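Local coordinates for putative periplasmic protein (Wolinella succinogenes, PDB 3KN3) that probably serves as a periplasmic solute-binding protein, perhaps in tungstate uptake, and can bind glutathione, at residues Val87-Pro92 with Pro187-Val192; Tyr203-Val208 with Gln223-Ile228. One frame throughout, in Å; residues are numbered along the deposited sequence.

Overall arrangement
Contact 1 and contact 2 belong to the two separate sheets of a periplasmic-binding-protein fold and lie on opposite sides of the chain's centre. Their own centres are about 35 Å apart and their nearest atoms about 11 Å, so they do not touch. Strand 190-193 of contact 1 and strand 202-208 of contact 2 follow each other in the chain, and the segment between them, which includes the glutathione-binding residue Asn-201, passes from one sheet to the other. Tyr-203 of segment 203-208 is another; the side chain of Val-87 lies about 9 Å from that of Asn-201, and the side chain of Ile-205 about 10 Å from that of His-61, also a glutathione-binding residue. Glutathione is not bound to this chain in the model.

Contact 1 (Val87-Pro92 with Pro187-Val192); sequences VIIGNP and PPMVIV
At the margin of a five-stranded mixed sheet, Ile-89 and Gly-90 pair antiparallel with Ile-191 and Val-190. Three backbone bonds define the register. Val-192 N reaches Ile-88 O at 2.8 Å. Gly-90 and Val-190 exchange two more: Val-190 N to Gly-90 O is 2.9 Å, and Gly-90 N to Val-190 O is longer at 3.2 Å.

Ile-89 and Ile-191 project from the same face. There the CG1 of Ile-89 is wedged between its backbone N and carbonyl carbon (chi1 69°), and from this position the extended chain brings CD1 to 3.7 Å from Met-189 CG, the two side chains crossing at about a right angle. Met-189 is a selenomethionine bent at chi2, which lays SE 3.7 Å from Gly-90 C. An alanine in place of Ile-89 would probably leave Met-189 CG without its partner and open a gap toward Ile-159 of helix 155-164. Farther along this face Val-87 CG2 meets Ile-191 CG1 at 4.1 Å. On the other face Ile-88 CG2 packs against Val-192 CG1 at 3.7 Å, and helix 93-98 covers Val-192. Strand 86-90, antiparallel to both neighbours, thus joins the end strand to the alpha/beta sheet in a manner consistent with a periplasmic-binding-protein lobe.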
loop_
_atom_site.group_PDB
_atom_site.type_symbol
_atom_site.label_atom_id
_atom_site.label_comp_id
_atom_site.label_asym_id
_atom_site.label_seq_id
_atom_site.Cartn_x
_atom_site.Cartn_y
_atom_site.Cartn_z
ATOM N N VAL A 87 3.027 9.473 0.165
ATOM C CA VAL A 87 3.308 10.892 0.070
ATOM C C VAL A 87 4.809 11.167 -0.019
ATOM O O VAL A 87 5.629 10.334 0.351
ATOM C CB VAL A 87 2.691 11.662 1.247
ATOM C CG1 VAL A 87 1.162 11.544 1.202
ATOM C CG2 VAL A 87 3.238 11.147 2.581
ATOM N N ILE A 88 5.162 12.332 -0.541
ATOM C CA ILE A 88 6.553 12.736 -0.623
ATOM C C ILE A 88 6.792 13.719 0.517
ATOM O O ILE A 88 6.013 14.650 0.706
ATOM C CB ILE A 88 6.898 13.388 -1.995
ATOM C CG1 ILE A 88 7.145 12.329 -3.069
ATOM C CG2 ILE A 88 8.167 14.194 -1.890
ATOM C CD1 ILE A 88 5.962 11.564 -3.459
ATOM N N ILE A 89 7.845 13.496 1.295
ATOM C CA ILE A 89 8.127 14.340 2.453
ATOM C C ILE A 89 9.546 14.898 2.420
ATOM O O ILE A 89 10.418 14.374 1.726
ATOM C CB ILE A 89 7.907 13.592 3.781
ATOM C CG1 ILE A 89 8.965 12.510 3.980
ATOM C CG2 ILE A 89 6.508 12.992 3.826
ATOM C CD1 ILE A 89 8.863 11.796 5.325
ATOM N N GLY A 90 9.748 15.979 3.164
ATOM C CA GLY A 90 11.005 16.689 3.226
ATOM C C GLY A 90 10.822 17.861 4.171
ATOM O O GLY A 90 9.721 18.084 4.666
ATOM N N ASN A 91 11.877 18.621 4.437
ATOM C CA ASN A 91 11.729 19.670 5.430
ATOM C C ASN A 91 10.871 20.797 4.865
ATOM O O ASN A 91 10.599 20.818 3.666
ATOM C CB ASN A 91 13.078 20.125 6.023
ATOM C CG ASN A 91 13.897 20.942 5.066
ATOM O OD1 ASN A 91 13.441 21.971 4.575
ATOM N ND2 ASN A 91 15.132 20.503 4.808
ATOM N N PRO A 92 10.394 21.701 5.733
ATOM C CA PRO A 92 9.424 22.715 5.295
ATOM C C PRO A 92 9.886 23.545 4.094
ATOM O O PRO A 92 9.043 23.935 3.280
ATOM C CB PRO A 92 9.254 23.587 6.537
ATOM C CG PRO A 92 9.538 22.652 7.685
ATOM C CD PRO A 92 10.643 21.758 7.185
ATOM N N PRO A 187 8.035 20.646 13.250
ATOM C CA PRO A 187 8.277 19.458 12.421
ATOM C C PRO A 187 9.629 19.437 11.717
ATOM O O PRO A 187 9.978 20.384 11.012
ATOM C CB PRO A 187 7.154 19.528 11.368
ATOM C CG PRO A 187 6.292 20.704 11.748
ATOM C CD PRO A 187 7.161 21.604 12.557
ATOM N N PRO A 188 10.386 18.351 11.900
ATOM C CA PRO A 188 11.571 18.189 11.059
ATOM C C PRO A 188 11.097 17.941 9.625
ATOM O O PRO A 188 11.652 18.485 8.672
ATOM C CB PRO A 188 12.233 16.919 11.616
ATOM C CG PRO A 188 11.512 16.595 12.883
ATOM C CD PRO A 188 10.154 17.188 12.771
HETATM N N MSE A 189 10.047 17.136 9.494
HETATM C CA MSE A 189 9.598 16.637 8.202
HETATM C C MSE A 189 8.120 16.926 7.943
HETATM O O MSE A 189 7.288 16.868 8.848
HETATM C CB MSE A 189 9.846 15.137 8.120
HETATM C CG MSE A 189 10.603 14.704 6.891
HETATM SE SE MSE A 189 12.371 15.531 6.662
HETATM C CE MSE A 189 13.068 14.190 5.431
ATOM N N VAL A 190 7.796 17.219 6.690
ATOM C CA VAL A 190 6.459 17.653 6.349
ATOM C C VAL A 190 6.028 17.136 4.970
ATOM O O VAL A 190 6.863 16.971 4.075
ATOM C CB VAL A 190 6.401 19.185 6.407
ATOM C CG1 VAL A 190 6.385 19.785 5.015
ATOM C CG2 VAL A 190 5.216 19.622 7.206
ATOM N N ILE A 191 4.734 16.851 4.800
ATOM C CA ILE A 191 4.236 16.441 3.484
ATOM C C ILE A 191 4.440 17.555 2.488
ATOM O O ILE A 191 4.037 18.701 2.710
ATOM C CB ILE A 191 2.756 16.064 3.458
ATOM C CG1 ILE A 191 2.514 14.791 4.264
ATOM C CG2 ILE A 191 2.298 15.851 2.004
ATOM C CD1 ILE A 191 1.089 14.333 4.219
ATOM N N VAL A 192 5.046 17.188 1.373
ATOM C CA VAL A 192 5.594 18.141 0.430
ATOM C C VAL A 192 4.945 17.874 -0.923
ATOM O O VAL A 192 5.013 18.690 -1.831
ATOM C CB VAL A 192 7.146 17.982 0.396
ATOM C CG1 VAL A 192 7.674 17.804 -1.006
ATOM C CG2 VAL A 192 7.827 19.136 1.132
#

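Contact 2 (Tyr203-Val208 with Gln223-Ile228); sequences YSIMAV and QFIDWI
Ile-205 drives into the helix surface formed by Phe-224, Ile-225 and Ile-228. The CA-CB bond points at helix 223-228, and CB is the fork from which two branches spread over different residues. The shorter branch, CG2, stands opposite the backbone N and lies 4.0 Å from Ile-225 CG1; the two isoleucine side chains run alongside each other with opposed directions. The longer branch leaves through CG1, anti to the carbonyl carbon (chi1 -56°), and an extended chi2 carries CD1 deeper toward the helix.

That methyl has two neighbours one helical turn apart. Phe-224 CE2 is 3.6 Å from Ile-205 CD1, which approaches the ring obliquely, and the side chain of Ile-228 comes at Ile-205 tip to tip, its CG1 4.0 Å from Ile-205 CD1. The short segments run almost antiparallel, at 152° with axes 9.4 Å apart, which is the layered packing of a helix on a sheet in an alpha/beta domain; after strand 202-208 the chain turns round, and helix 218-229 runs back alongside it, against one face of the sheet.

Within the helix, Ile-228 CG1 also sits above one face of the Phe-224 ring, offset toward its rim, while Tyr-28 meets that ring edge-to-face. Ile-225 continues beyond Ile-205: its CD1 comes 4.2 Å from Ala-207 CB, and its side chain also touches Thr-79 of the adjoining strand 78-82. At the start of segment 203-208, Tyr-203 stacks on His-61, both of them glutathione-binding residues.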
loop_
_atom_site.group_PDB
_atom_site.type_symbol
_atom_site.label_atom_id
_atom_site.label_comp_id
_atom_site.label_asym_id
_atom_site.label_seq_id
_atom_site.Cartn_x
_atom_site.Cartn_y
_atom_site.Cartn_z
ATOM N N TYR A 203 -4.659 -2.353 -1.718
ATOM C CA TYR A 203 -4.606 -3.721 -1.242
ATOM C C TYR A 203 -5.685 -4.539 -1.975
ATOM O O TYR A 203 -6.827 -4.106 -2.103
ATOM C CB TYR A 203 -4.814 -3.751 0.268
ATOM C CG TYR A 203 -3.832 -2.896 1.059
ATOM C CD1 TYR A 203 -2.725 -3.465 1.693
ATOM C CD2 TYR A 203 -4.018 -1.524 1.178
ATOM C CE1 TYR A 203 -1.846 -2.691 2.419
ATOM C CE2 TYR A 203 -3.141 -0.742 1.889
ATOM C CZ TYR A 203 -2.057 -1.325 2.508
ATOM O OH TYR A 203 -1.186 -0.532 3.210
ATOM N N SER A 204 -5.317 -5.715 -2.463
ATOM C CA SER A 204 -6.209 -6.501 -3.300
ATOM C C SER A 204 -6.850 -7.662 -2.570
ATOM O O SER A 204 -6.164 -8.423 -1.892
ATOM C CB SER A 204 -5.447 -7.053 -4.496
ATOM O OG SER A 204 -4.975 -6.007 -5.309
ATOM N N ILE A 205 -8.168 -7.791 -2.723
ATOM C CA ILE A 205 -8.901 -8.951 -2.250
ATOM C C ILE A 205 -9.118 -9.835 -3.447
ATOM O O ILE A 205 -9.497 -9.354 -4.506
ATOM C CB ILE A 205 -10.280 -8.572 -1.703
ATOM C CG1 ILE A 205 -10.146 -7.534 -0.602
ATOM C CG2 ILE A 205 -11.002 -9.794 -1.134
ATOM C CD1 ILE A 205 -11.463 -6.969 -0.178
HETATM N N MSE A 206 -8.852 -11.124 -3.293
HETATM C CA MSE A 206 -9.217 -12.094 -4.318
HETATM C C MSE A 206 -9.924 -13.270 -3.670
HETATM O O MSE A 206 -9.582 -13.677 -2.555
HETATM C CB MSE A 206 -7.989 -12.598 -5.073
HETATM C CG MSE A 206 -7.290 -11.529 -5.890
HETATM SE SE MSE A 206 -5.507 -12.098 -6.467
HETATM C CE MSE A 206 -5.067 -10.657 -7.688
ATOM N N ALA A 207 -10.903 -13.813 -4.377
ATOM C CA ALA A 207 -11.607 -14.991 -3.922
ATOM C C ALA A 207 -10.834 -16.223 -4.305
ATOM O O ALA A 207 -10.179 -16.276 -5.341
ATOM C CB ALA A 207 -13.001 -15.055 -4.509
ATOM N N VAL A 208 -10.915 -17.221 -3.445
ATOM C CA VAL A 208 -10.342 -18.498 -3.755
ATOM C C VAL A 208 -11.182 -19.131 -4.864
ATOM O O VAL A 208 -12.404 -19.181 -4.779
ATOM C CB VAL A 208 -10.236 -19.376 -2.463
ATOM C CG1 VAL A 208 -10.272 -20.856 -2.787
ATOM C CG2 VAL A 208 -8.970 -19.015 -1.710
ATOM N N GLN A 223 -19.934 -12.247 -1.673
ATOM C CA GLN A 223 -20.728 -11.297 -0.906
ATOM C C GLN A 223 -19.855 -10.193 -0.309
ATOM O O GLN A 223 -20.164 -9.006 -0.406
ATOM C CB GLN A 223 -21.496 -12.013 0.193
ATOM C CG GLN A 223 -22.380 -11.104 1.015
ATOM C CD GLN A 223 -23.000 -11.829 2.206
ATOM O OE1 GLN A 223 -23.737 -12.799 2.034
ATOM N NE2 GLN A 223 -22.684 -11.369 3.419
ATOM N N PHE A 224 -18.751 -10.590 0.302
ATOM C CA PHE A 224 -17.840 -9.626 0.885
ATOM C C PHE A 224 -17.268 -8.690 -0.168
ATOM O O PHE A 224 -17.163 -7.487 0.043
ATOM C CB PHE A 224 -16.710 -10.354 1.587
ATOM C CG PHE A 224 -15.698 -9.444 2.173
ATOM C CD1 PHE A 224 -16.044 -8.584 3.198
ATOM C CD2 PHE A 224 -14.400 -9.446 1.711
ATOM C CE1 PHE A 224 -15.106 -7.742 3.755
ATOM C CE2 PHE A 224 -13.456 -8.608 2.265
ATOM C CZ PHE A 224 -13.810 -7.754 3.286
ATOM N N ILE A 225 -16.893 -9.253 -1.306
ATOM C CA ILE A 225 -16.336 -8.455 -2.385
ATOM C C ILE A 225 -17.370 -7.469 -2.929
ATOM O O ILE A 225 -17.054 -6.312 -3.193
ATOM C CB ILE A 225 -15.775 -9.358 -3.516
ATOM C CG1 ILE A 225 -14.438 -9.970 -3.098
ATOM C CG2 ILE A 225 -15.634 -8.589 -4.815
ATOM C CD1 ILE A 225 -13.941 -11.016 -4.067
ATOM N N ASP A 226 -18.607 -7.918 -3.087
ATOM C CA ASP A 226 -19.655 -7.033 -3.583
ATOM C C ASP A 226 -19.891 -5.895 -2.584
ATOM O O ASP A 226 -20.097 -4.745 -2.961
ATOM C CB ASP A 226 -20.952 -7.802 -3.839
ATOM C CG ASP A 226 -20.851 -8.774 -5.015
ATOM O OD1 ASP A 226 -19.881 -8.686 -5.796
ATOM O OD2 ASP A 226 -21.761 -9.625 -5.162
ATOM N N TRP A 227 -19.843 -6.222 -1.299
ATOM C CA TRP A 227 -20.044 -5.222 -0.252
ATOM C C TRP A 227 -18.988 -4.116 -0.367
ATOM O O TRP A 227 -19.310 -2.930 -0.404
ATOM C CB TRP A 227 -19.999 -5.911 1.110
ATOM C CG TRP A 227 -20.065 -5.019 2.297
ATOM C CD1 TRP A 227 -21.175 -4.418 2.802
ATOM C CD2 TRP A 227 -18.984 -4.658 3.161
ATOM N NE1 TRP A 227 -20.852 -3.681 3.908
ATOM C CE2 TRP A 227 -19.511 -3.815 4.155
ATOM C CE3 TRP A 227 -17.619 -4.958 3.184
ATOM C CZ2 TRP A 227 -18.718 -3.267 5.175
ATOM C CZ3 TRP A 227 -16.831 -4.407 4.192
ATOM C CH2 TRP A 227 -17.385 -3.572 5.170
ATOM N N ILE A 228 -17.729 -4.525 -0.454
ATOM C CA ILE A 228 -16.604 -3.614 -0.611
ATOM C C ILE A 228 -16.749 -2.728 -1.859
ATOM O O ILE A 228 -16.529 -1.523 -1.838
ATOM C CB ILE A 228 -15.322 -4.435 -0.754
ATOM C CG1 ILE A 228 -14.894 -4.990 0.609
ATOM C CG2 ILE A 228 -14.234 -3.611 -1.408
ATOM C CD1 ILE A 228 -14.196 -3.985 1.485
#